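Acetyl-CoA acetyltransferase A (Ascaris suum, PDB 6BJA) probably transfers acetyl groups between acetyl-CoA molecules as a thiolase of lipid metabolism, and binds coenzyme A. Local coordinates at residues N345-A350 and V369-S374; A318-N323 and L337-K342. All coordinates share one frame; numbering follows the deposited sequence.

How the interactions relate
Following the chain, strand 319-322 comes first, at the outer end of the nine-stranded sheet within this chain. Helix 327-337 then leads to the turn at 337-342, where interaction 2 closes a short loop by bringing that turn back over the strand. The chain runs on to 345-350, passes through helices 350-353 and 357-371, and interaction 1 closes the second loop at the end of the longer helix. The loops follow one another and neither nest nor cross. They meet at Asn345, whose N bonds to Trp320 O at 2.9 Å, and at Leu319, which packs on Ala371. Interaction 2 ties strand 319-322 to the loop after helix 327-337; interaction 1 ties the next part of that loop to helix 357-371.

Interaction 1 (N345-A350 and V369-S374); sequences NVRGGA and VHALKS
Ala371 CA lies over one face of the Arg347 guanidinium, 3.3 Å above its plane and offset toward the rim. The methyl CB of Ala371 comes to 3.7 Å from Arg347 CZ, and a small residue suits this place because it lets the flat group settle close to the helix backbone. Arg347 NH1 meets His370 O at an oblique angle, in a weak hydrogen bond of 3.3 Å bent to 140° at the hydrogen; Lys202 also donates to this carbonyl. On the other arm, Arg347 NH2 gives a hydrogen bond to a water 3.1 Å away, which also lies near Ala371 O. An extended chain from CG to NE carries the charge from the loop to the helix end. Beside it, Val346 CG2 makes a looser apolar contact with Ala371 CB at 4.3 Å, while Phe200 and Ala194 also pack against Arg347. The loop bends in a type I beta turn, closed by Gly348 N to Asn345 O at 2.9 Å. Reaching one carbonyl directly and the next through a water, an arginine from the loop before helix 350-353 is thus laid against the C-terminal end of helix 357-371, within the thiolase C-terminal family region.

Interaction 2 (A318-N323 and L337-K342); sequences ALWEIN and LRLDPK
Trp320, on strand 319-322, the outermost strand on its side of the mixed sheet within this chain, lies under Leu339 in a CH-pi contact, just beyond the Schellman motif at Arg338 that ends helix 327-337. The tight part is the indole face. Leu339 CD1 sits 3.7 Å from the centroid of the five-membered ring and only 8° off its normal, so the methyl carbon sits almost directly above that ring. The second branch, CD2, comes down beside the CE2-CZ2 side of the indole, 3.6 Å from Trp320 CZ2, and the two side chains cross at about a right angle. Both branches of the leucine are therefore used, which suits a forked aliphatic residue laid on a broad aromatic plate. In Trp320, CG stands beside the backbone N, and the ring is turned across the CB-CG bond (chi2 84°), so that a face meets the leucine.

Packing is looser toward Leu337, whose CD1 approaches Trp320 CZ3 obliquely at 4.5 Å. Val303 of helix 298-310 touches both of these side chains, placing them in the layer between the sheet and that helix, while Val379 packs on Trp320 from the neighbouring strand.

The solvent side is polar. Asp340, which is exposed, holds the turn into the 3-10 segment as an Asx turn: Lys342 N donates to Asp340 OD1 at 2.9 Å, nearly straight at 163°, from above the carboxylate plane.

Interaction 1 (N345-A350 and V369-S374)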
ATOM      1  N   ASN A 345      37.981  -6.912 -19.010  1.00 16.11           N
ATOM      2  CA  ASN A 345      37.448  -5.815 -18.200  1.00 15.95           C
ATOM      3  C   ASN A 345      38.566  -4.908 -17.694  1.00 15.47           C
ATOM      4  O   ASN A 345      38.711  -4.709 -16.493  1.00 16.06           O
ATOM      5  CB  ASN A 345      36.641  -6.352 -17.024  1.00 17.79           C
ATOM      6  CG  ASN A 345      35.416  -7.126 -17.469  1.00 17.07           C
ATOM      7  OD1 ASN A 345      35.135  -7.218 -18.664  1.00 17.04           O
ATOM      8  ND2 ASN A 345      34.697  -7.711 -16.516  1.00 16.84           N
ATOM      9  N   VAL A 346      39.324  -4.346 -18.617  1.00 17.15           N
ATOM     10  CA  VAL A 346      40.565  -3.701 -18.217  1.00 18.33           C
ATOM     11  C   VAL A 346      40.375  -2.407 -17.430  1.00 18.41           C
ATOM     12  O   VAL A 346      41.333  -1.940 -16.776  1.00 17.47           O
ATOM     13  CB  VAL A 346      41.482  -3.432 -19.445  1.00 18.91           C
ATOM     14  CG1 VAL A 346      41.865  -4.741 -20.096  1.00 20.67           C
ATOM     15  CG2 VAL A 346      40.835  -2.495 -20.448  1.00 20.27           C
ATOM     16  N   ARG A 347      39.169  -1.830 -17.491  1.00 15.87           N
ATOM     17  CA  ARG A 347      38.849  -0.639 -16.727  1.00 14.93           C
ATOM     18  C   ARG A 347      37.896  -0.944 -15.574  1.00 16.90           C
ATOM     19  O   ARG A 347      37.322  -0.048 -14.972  1.00 17.61           O
ATOM     20  CB  ARG A 347      38.306   0.432 -17.679  1.00 17.17           C
ATOM     21  CG  ARG A 347      39.488   1.001 -18.464  1.00 25.02           C
ATOM     22  CD  ARG A 347      39.088   1.786 -19.669  1.00 26.65           C
ATOM     23  NE  ARG A 347      40.281   1.995 -20.489  1.00 23.56           N
ATOM     24  CZ  ARG A 347      40.282   2.702 -21.617  1.00 27.63           C
ATOM     25  NH1 ARG A 347      39.158   3.292 -22.053  1.00 19.14           N
ATOM     26  NH2 ARG A 347      41.423   2.819 -22.298  1.00 32.42           N
ATOM     27  N   GLY A 348      37.801  -2.222 -15.216  1.00 16.69           N
ATOM     28  CA  GLY A 348      36.913  -2.647 -14.150  1.00 16.64           C
ATOM     29  C   GLY A 348      35.593  -3.093 -14.739  1.00 17.22           C
ATOM     30  O   GLY A 348      35.310  -2.835 -15.890  1.00 18.97           O
ATOM     31  N   GLY A 349      34.818  -3.809 -13.945  1.00 16.89           N
ATOM     32  CA  GLY A 349      33.519  -4.287 -14.389  1.00 16.76           C
ATOM     33  C   GLY A 349      32.450  -3.996 -13.370  1.00 15.50           C
ATOM     34  O   GLY A 349      32.671  -3.302 -12.378  1.00 16.45           O
ATOM     35  N   ALA A 350      31.258  -4.533 -13.626  1.00 15.50           N
ATOM     36  CA  ALA A 350      30.092  -4.164 -12.848  1.00 17.13           C
ATOM     37  C   ALA A 350      30.168  -4.426 -11.342  1.00 19.18           C
ATOM     38  O   ALA A 350      29.428  -3.809 -10.581  1.00 20.50           O
ATOM     39  CB  ALA A 350      28.875  -4.876 -13.424  1.00 16.44           C
ATOM     40  N   VAL A 369      34.336  -0.274 -26.740  1.00 17.14           N
ATOM     41  CA  VAL A 369      34.655   0.529 -27.905  1.00 17.27           C
ATOM     42  C   VAL A 369      35.766   1.505 -27.545  1.00 18.24           C
ATOM     43  O   VAL A 369      36.741   1.657 -28.284  1.00 18.28           O
ATOM     44  CB  VAL A 369      33.400   1.274 -28.425  1.00 16.62           C
ATOM     45  CG1 VAL A 369      33.784   2.439 -29.358  1.00 18.98           C
ATOM     46  CG2 VAL A 369      32.476   0.296 -29.134  1.00 19.65           C
ATOM     47  N   HIS A 370      35.659   2.146 -26.391  1.00 15.86           N
ATOM     48  CA  HIS A 370      36.591   3.219 -26.081  1.00 18.16           C
ATOM     49  C   HIS A 370      37.904   2.740 -25.447  1.00 18.27           C
ATOM     50  O   HIS A 370      38.851   3.501 -25.337  1.00 19.84           O
ATOM     51  CB  HIS A 370      35.895   4.241 -25.204  1.00 18.55           C
ATOM     52  CG  HIS A 370      34.927   5.061 -25.976  1.00 17.68           C
ATOM     53  ND1 HIS A 370      35.322   5.877 -27.017  1.00 17.73           N
ATOM     54  CD2 HIS A 370      33.576   5.149 -25.913  1.00 17.13           C
ATOM     55  CE1 HIS A 370      34.254   6.447 -27.545  1.00 21.03           C
ATOM     56  NE2 HIS A 370      33.186   6.028 -26.886  1.00 18.59           N
ATOM     57  N   ALA A 371      37.965   1.465 -25.066  1.00 17.39           N
ATOM     58  CA  ALA A 371      39.216   0.870 -24.579  1.00 17.55           C
ATOM     59  C   ALA A 371      40.050   0.284 -25.726  1.00 21.50           C
ATOM     60  O   ALA A 371      41.288   0.274 -25.670  1.00 21.36           O
ATOM     61  CB  ALA A 371      38.912  -0.203 -23.547  1.00 18.47           C
ATOM     62  N   LEU A 372      39.375  -0.215 -26.757  1.00 19.87           N
ATOM     63  CA  LEU A 372      40.046  -0.721 -27.945  1.00 19.86           C
ATOM     64  C   LEU A 372      40.858   0.356 -28.640  1.00 19.68           C
ATOM     65  O   LEU A 372      40.428   1.507 -28.718  1.00 20.65           O
ATOM     66  CB  LEU A 372      39.039  -1.282 -28.941  1.00 19.71           C
ATOM     67  CG  LEU A 372      38.358  -2.608 -28.596  1.00 18.91           C
ATOM     68  CD1 LEU A 372      37.199  -2.864 -29.561  1.00 19.81           C
ATOM     69  CD2 LEU A 372      39.354  -3.780 -28.628  1.00 21.40           C
ATOM     70  N   LYS A 373      42.025  -0.034 -29.147  1.00 24.58           N
ATOM     71  CA  LYS A 373      42.788   0.826 -30.049  1.00 23.26           C
ATOM     72  C   LYS A 373      42.454   0.503 -31.501  1.00 21.03           C
ATOM     73  O   LYS A 373      41.892  -0.553 -31.797  1.00 22.83           O
ATOM     74  CB  LYS A 373      44.287   0.660 -29.780  1.00 22.88           C
ATOM     75  CG  LYS A 373      44.677   1.037 -28.355  1.00 30.00           C
ATOM     76  CD  LYS A 373      46.096   0.614 -28.014  1.00 40.60           C
ATOM     77  CE  LYS A 373      46.280   0.557 -26.498  1.00 43.42           C
ATOM     78  NZ  LYS A 373      45.738   1.791 -25.846  1.00 52.02           N
ATOM     79  N   SER A 374      42.782   1.414 -32.414  1.00 22.93           N
ATOM     80  CA  SER A 374      42.430   1.236 -33.819  1.00 24.79           C
ATOM     81  C   SER A 374      42.930  -0.100 -34.367  1.00 26.16           C
ATOM     82  O   SER A 374      44.066  -0.490 -34.109  1.00 27.44           O
ATOM     83  CB  SER A 374      42.990   2.384 -34.664  1.00 29.69           C
ATOM     84  OG  SER A 374      42.395   3.618 -34.288  1.00 33.46           O
TER
HETATM   85  O   HOH W   1      42.270   3.380 -25.256  1.00 38.33           O

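Interaction 2 (A318-N323 and L337-K342)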
ATOM      1  N   ALA A 318      41.703  -8.627 -28.897  1.00 20.42           N
ATOM      2  CA  ALA A 318      42.555  -7.788 -28.070  1.00 21.45           C
ATOM      3  C   ALA A 318      41.999  -7.572 -26.666  1.00 21.97           C
ATOM      4  O   ALA A 318      42.743  -7.605 -25.684  1.00 22.81           O
ATOM      5  CB  ALA A 318      42.777  -6.446 -28.746  1.00 24.08           C
ATOM      6  N   LEU A 319      40.700  -7.291 -26.582  1.00 20.37           N
ATOM      7  CA  LEU A 319      40.052  -6.971 -25.319  1.00 18.06           C
ATOM      8  C   LEU A 319      38.696  -7.626 -25.220  1.00 16.79           C
ATOM      9  O   LEU A 319      38.004  -7.775 -26.219  1.00 17.72           O
ATOM     10  CB  LEU A 319      39.853  -5.467 -25.154  1.00 18.09           C
ATOM     11  CG  LEU A 319      41.097  -4.620 -24.946  1.00 20.93           C
ATOM     12  CD1 LEU A 319      40.647  -3.152 -24.905  1.00 21.56           C
ATOM     13  CD2 LEU A 319      41.855  -4.986 -23.691  1.00 21.71           C
ATOM     14  N   TRP A 320      38.329  -7.932 -23.986  1.00 17.64           N
ATOM     15  CA  TRP A 320      37.059  -8.558 -23.648  1.00 16.09           C
ATOM     16  C   TRP A 320      36.336  -7.723 -22.627  1.00 16.70           C
ATOM     17  O   TRP A 320      36.960  -7.195 -21.708  1.00 17.23           O
ATOM     18  CB  TRP A 320      37.270  -9.963 -23.071  1.00 15.92           C
ATOM     19  CG  TRP A 320      38.004 -10.873 -23.955  1.00 17.33           C
ATOM     20  CD1 TRP A 320      39.359 -10.965 -24.079  1.00 20.33           C
ATOM     21  CD2 TRP A 320      37.451 -11.858 -24.832  1.00 18.07           C
ATOM     22  NE1 TRP A 320      39.682 -11.932 -24.996  1.00 21.20           N
ATOM     23  CE2 TRP A 320      38.532 -12.487 -25.483  1.00 19.00           C
ATOM     24  CE3 TRP A 320      36.145 -12.239 -25.157  1.00 18.33           C
ATOM     25  CZ2 TRP A 320      38.338 -13.511 -26.415  1.00 20.49           C
ATOM     26  CZ3 TRP A 320      35.962 -13.247 -26.080  1.00 19.01           C
ATOM     27  CH2 TRP A 320      37.050 -13.854 -26.713  1.00 21.12           C
ATOM     28  N   GLU A 321      35.009  -7.621 -22.787  1.00 15.87           N
ATOM     29  CA  GLU A 321      34.138  -7.172 -21.716  1.00 15.79           C
ATOM     30  C   GLU A 321      33.179  -8.298 -21.393  1.00 15.35           C
ATOM     31  O   GLU A 321      32.401  -8.710 -22.269  1.00 18.15           O
ATOM     32  CB  GLU A 321      33.343  -5.920 -22.092  1.00 16.49           C
ATOM     33  CG  GLU A 321      34.140  -4.642 -22.083  1.00 18.13           C
ATOM     34  CD  GLU A 321      34.474  -4.128 -20.688  1.00 20.90           C
ATOM     35  OE1 GLU A 321      33.603  -4.149 -19.797  1.00 22.02           O
ATOM     36  OE2 GLU A 321      35.608  -3.658 -20.484  1.00 19.93           O
ATOM     37  N   ILE A 322      33.227  -8.780 -20.159  1.00 15.37           N
ATOM     38  CA  ILE A 322      32.251  -9.764 -19.668  1.00 15.69           C
ATOM     39  C   ILE A 322      31.517  -9.109 -18.525  1.00 16.65           C
ATOM     40  O   ILE A 322      32.115  -8.698 -17.543  1.00 16.76           O
ATOM     41  CB  ILE A 322      32.897 -11.122 -19.205  1.00 17.29           C
ATOM     42  CG1 ILE A 322      31.862 -12.039 -18.557  1.00 15.26           C
ATOM     43  CG2 ILE A 322      34.045 -10.906 -18.219  1.00 17.37           C
ATOM     44  CD1 ILE A 322      30.770 -12.477 -19.489  1.00 17.28           C
ATOM     45  N   ASN A 323      30.205  -8.935 -18.658  1.00 14.11           N
ATOM     46  CA  ASN A 323      29.512  -8.197 -17.623  1.00 15.08           C
ATOM     47  C   ASN A 323      29.567  -8.969 -16.313  1.00 16.09           C
ATOM     48  O   ASN A 323      29.246 -10.165 -16.263  1.00 18.30           O
ATOM     49  CB  ASN A 323      28.060  -7.894 -18.005  1.00 16.32           C
ATOM     50  CG  ASN A 323      27.396  -6.940 -17.019  1.00 18.08           C
ATOM     51  OD1 ASN A 323      26.348  -7.243 -16.431  1.00 24.00           O
ATOM     52  ND2 ASN A 323      28.005  -5.804 -16.825  1.00 17.09           N
ATOM     53  N   LEU A 337      37.238 -19.995 -21.470  1.00 20.46           N
ATOM     54  CA  LEU A 337      37.818 -19.587 -22.742  1.00 20.07           C
ATOM     55  C   LEU A 337      39.344 -19.514 -22.717  1.00 19.45           C
ATOM     56  O   LEU A 337      39.958 -19.185 -23.733  1.00 23.13           O
ATOM     57  CB  LEU A 337      37.270 -18.220 -23.141  1.00 21.04           C
ATOM     58  CG  LEU A 337      35.775 -18.273 -23.431  1.00 22.99           C
ATOM     59  CD1 LEU A 337      35.239 -16.874 -23.604  1.00 19.36           C
ATOM     60  CD2 LEU A 337      35.463 -19.102 -24.668  1.00 24.91           C
ATOM     61  N   ARG A 338      39.933 -19.798 -21.551  1.00 19.51           N
ATOM     62  CA  ARG A 338      41.389 -19.781 -21.338  1.00 22.35           C
ATOM     63  C   ARG A 338      41.990 -18.442 -21.756  1.00 22.01           C
ATOM     64  O   ARG A 338      43.004 -18.378 -22.461  1.00 23.87           O
ATOM     65  CB  ARG A 338      42.062 -20.921 -22.095  1.00 25.82           C
ATOM     66  CG  ARG A 338      41.528 -22.299 -21.727  1.00 31.36           C
ATOM     67  CD  ARG A 338      42.223 -23.371 -22.551  1.00 42.56           C
ATOM     68  NE  ARG A 338      41.266 -24.228 -23.250  1.00 62.53           N
ATOM     69  CZ  ARG A 338      40.924 -25.460 -22.873  1.00 70.95           C
ATOM     70  NH1 ARG A 338      41.460 -26.023 -21.792  1.00 73.46           N
ATOM     71  NH2 ARG A 338      40.040 -26.140 -23.591  1.00 70.29           N
ATOM     72  N   LEU A 339      41.361 -17.366 -21.288  1.00 19.96           N
ATOM     73  CA  LEU A 339      41.846 -16.019 -21.566  1.00 19.54           C
ATOM     74  C   LEU A 339      42.942 -15.504 -20.629  1.00 21.01           C
ATOM     75  O   LEU A 339      43.071 -15.910 -19.481  1.00 18.34           O
ATOM     76  CB  LEU A 339      40.662 -15.043 -21.523  1.00 18.86           C
ATOM     77  CG  LEU A 339      39.486 -15.420 -22.408  1.00 19.89           C
ATOM     78  CD1 LEU A 339      38.358 -14.371 -22.255  1.00 21.03           C
ATOM     79  CD2 LEU A 339      39.882 -15.595 -23.865  1.00 21.44           C
ATOM     80  N   ASP A 340      43.723 -14.572 -21.144  1.00 20.23           N
ATOM     81  CA  ASP A 340      44.618 -13.781 -20.316  1.00 20.29           C
ATOM     82  C   ASP A 340      43.774 -12.792 -19.514  1.00 19.91           C
ATOM     83  O   ASP A 340      43.134 -11.895 -20.101  1.00 19.08           O
ATOM     84  CB  ASP A 340      45.627 -13.053 -21.188  1.00 21.77           C
ATOM     85  CG  ASP A 340      46.609 -12.225 -20.386  1.00 23.33           C
ATOM     86  OD1 ASP A 340      46.438 -12.061 -19.163  1.00 21.42           O
ATOM     87  OD2 ASP A 340      47.558 -11.700 -21.000  1.00 29.42           O
ATOM     88  N   PRO A 341      43.727 -12.958 -18.183  1.00 18.94           N
ATOM     89  CA  PRO A 341      42.891 -12.061 -17.371  1.00 21.43           C
ATOM     90  C   PRO A 341      43.229 -10.584 -17.562  1.00 21.44           C
ATOM     91  O   PRO A 341      42.386  -9.712 -17.321  1.00 20.07           O
ATOM     92  CB  PRO A 341      43.186 -12.492 -15.929  1.00 23.83           C
ATOM     93  CG  PRO A 341      43.826 -13.830 -16.027  1.00 25.34           C
ATOM     94  CD  PRO A 341      44.506 -13.899 -17.356  1.00 20.03           C
ATOM     95  N   LYS A 342      44.445 -10.286 -18.000  1.00 19.24           N
ATOM     96  CA  LYS A 342      44.837  -8.908 -18.121  1.00 20.60           C
ATOM     97  C   LYS A 342      44.194  -8.251 -19.349  1.00 20.91           C
ATOM     98  O   LYS A 342      44.307  -7.031 -19.504  1.00 21.41           O
ATOM     99  CB  LYS A 342      46.360  -8.802 -18.166  1.00 21.23           C
ATOM    100  CG  LYS A 342      47.020  -9.179 -16.836  1.00 23.54           C
ATOM    101  CD  LYS A 342      48.511  -8.825 -16.862  1.00 28.37           C
ATOM    102  CE  LYS A 342      49.304  -9.484 -15.737  1.00 36.58           C
ATOM    103  NZ  LYS A 342      48.743  -9.166 -14.392  1.00 48.71           N
TER